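Local structure of aldehyde dehydrogenase family protein (Pseudomonas syringae pv. tomato, 5IUV) at residues A144-H147 against D148-G151. The protein is an indole-3-acetaldehyde dehydrogenase that binds NAD+ and probably oxidises indole-3-acetaldehyde to the auxin indole-3-acetic acid, contributing to the virulence of the bacterium. Sequence-based numbering, arbitrary orientation.
Sequences ATPH and DQLG
Thr145 reaches across the hairpin to Gln149, its hydroxyl OG1 donating to the backbone O of Gln149 at 2.9 Å from well above the carbonyl plane (C=O...donor angle 111°). Chi1 of 63° sets OG1 between the backbone N and the carbonyl carbon of Thr145, facing the returning strand, while CG2 lies 4.1 Å from Gly151 N. A water donates to the same OG1 and accepts from Gly151 N at 3.0 Å, bridging the loop at Thr145 to the strand at Gly151, next to the backbone pairing of Gly151 with Ala143. The hydroxyl thus gives one hydrogen bond and receives another. The reversal itself is a type I beta turn from Pro146 to Gln149, closed by Gln149 N donating to Pro146 O at 3.1 Å. Beside it, Asp148 OD1 rests 3.6 Å from Pro146 CB. This compact side, from Thr145 to the turn, contrasts with the solvent-facing tip, where His147 is exposed. There Asp148 CB makes a CH-pi contact over one face of the His147 ring, 4.0 Å from the ring centroid, and the carboxylate stacks with its plane only 16° from the ring's. Gln149 bends away at chi2, and its OE1 is hydrogen-bonded by Gln457 of the fourth subunit. Pro146 and His147 pack on Ala79 and Arg77 of the second subunit, so this outlying tip takes part in tetramer assembly. The hairpin joins strand 140-142 to strand 149-164, which pair antiparallel; on the other edge of 149-164 runs C-terminal strand 488-496, whose Trp494 touches both Thr145 and Gln149.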
loop_
_atom_site.group_PDB
_atom_site.type_symbol
_atom_site.label_atom_id
_atom_site.label_comp_id
_atom_site.label_asym_id
_atom_site.label_seq_id
_atom_site.Cartn_x
_atom_site.Cartn_y
_atom_site.Cartn_z
ATOM N N ALA A 144 -9.964 -7.488 5.585
ATOM C CA ALA A 144 -11.357 -7.711 5.197
ATOM C C ALA A 144 -11.896 -8.935 5.925
ATOM O O ALA A 144 -11.477 -10.061 5.657
ATOM C CB ALA A 144 -11.484 -7.883 3.691
ATOM N N THR A 145 -12.828 -8.706 6.844
ATOM C CA THR A 145 -13.297 -9.745 7.756
ATOM C C THR A 145 -14.824 -9.788 7.806
ATOM O O THR A 145 -15.488 -8.869 7.312
ATOM C CB THR A 145 -12.752 -9.514 9.193
ATOM O OG1 THR A 145 -13.261 -8.278 9.703
ATOM C CG2 THR A 145 -11.222 -9.486 9.209
ATOM N N PRO A 146 -15.390 -10.848 8.412
ATOM C CA PRO A 146 -16.842 -10.864 8.628
ATOM C C PRO A 146 -17.317 -9.696 9.496
ATOM O O PRO A 146 -16.505 -9.065 10.179
ATOM C CB PRO A 146 -17.074 -12.201 9.332
ATOM C CG PRO A 146 -15.950 -13.065 8.867
ATOM C CD PRO A 146 -14.772 -12.150 8.728
ATOM N N HIS A 147 -18.621 -9.428 9.464
ATOM C CA HIS A 147 -19.208 -8.276 10.164
ATOM C C HIS A 147 -18.936 -8.241 11.671
ATOM O O HIS A 147 -18.887 -7.170 12.260
ATOM C CB HIS A 147 -20.724 -8.234 9.946
ATOM C CG HIS A 147 -21.489 -9.202 10.806
ATOM N ND1 HIS A 147 -21.669 -10.526 10.475
ATOM C CD2 HIS A 147 -22.130 -9.016 11.986
ATOM C CE1 HIS A 147 -22.380 -11.123 11.422
ATOM N NE2 HIS A 147 -22.672 -10.228 12.346
ATOM N N ASP A 148 -18.758 -9.405 12.292
ATOM C CA ASP A 148 -18.602 -9.468 13.745
ATOM C C ASP A 148 -17.136 -9.581 14.150
ATOM O O ASP A 148 -16.818 -9.970 15.271
ATOM C CB ASP A 148 -19.409 -10.638 14.324
ATOM C CG ASP A 148 -18.960 -11.990 13.783
ATOM O OD1 ASP A 148 -18.237 -12.030 12.764
ATOM O OD2 ASP A 148 -19.339 -13.021 14.379
ATOM N N GLN A 149 -16.248 -9.213 13.230
ATOM C CA GLN A 149 -14.814 -9.243 13.473
ATOM C C GLN A 149 -14.162 -7.919 13.086
ATOM O O GLN A 149 -14.538 -7.288 12.097
ATOM C CB GLN A 149 -14.158 -10.383 12.684
ATOM C CG GLN A 149 -14.653 -11.769 13.045
ATOM C CD GLN A 149 -13.950 -12.333 14.257
ATOM O OE1 GLN A 149 -12.843 -11.916 14.597
ATOM N NE2 GLN A 149 -14.588 -13.292 14.918
ATOM N N LEU A 150 -13.185 -7.506 13.881
ATOM C CA LEU A 150 -12.286 -6.428 13.501
ATOM C C LEU A 150 -10.867 -6.980 13.521
ATOM O O LEU A 150 -10.374 -7.396 14.568
ATOM C CB LEU A 150 -12.422 -5.233 14.447
ATOM C CG LEU A 150 -11.433 -4.088 14.209
ATOM C CD1 LEU A 150 -11.565 -3.563 12.787
ATOM C CD2 LEU A 150 -11.656 -2.974 15.210
ATOM N N GLY A 151 -10.219 -7.011 12.362
ATOM C CA GLY A 151 -8.889 -7.582 12.263
ATOM C C GLY A 151 -7.863 -6.502 12.015
ATOM O O GLY A 151 -7.862 -5.879 10.951
HETATM O O HOH W 1 -11.677 -6.113 9.843
#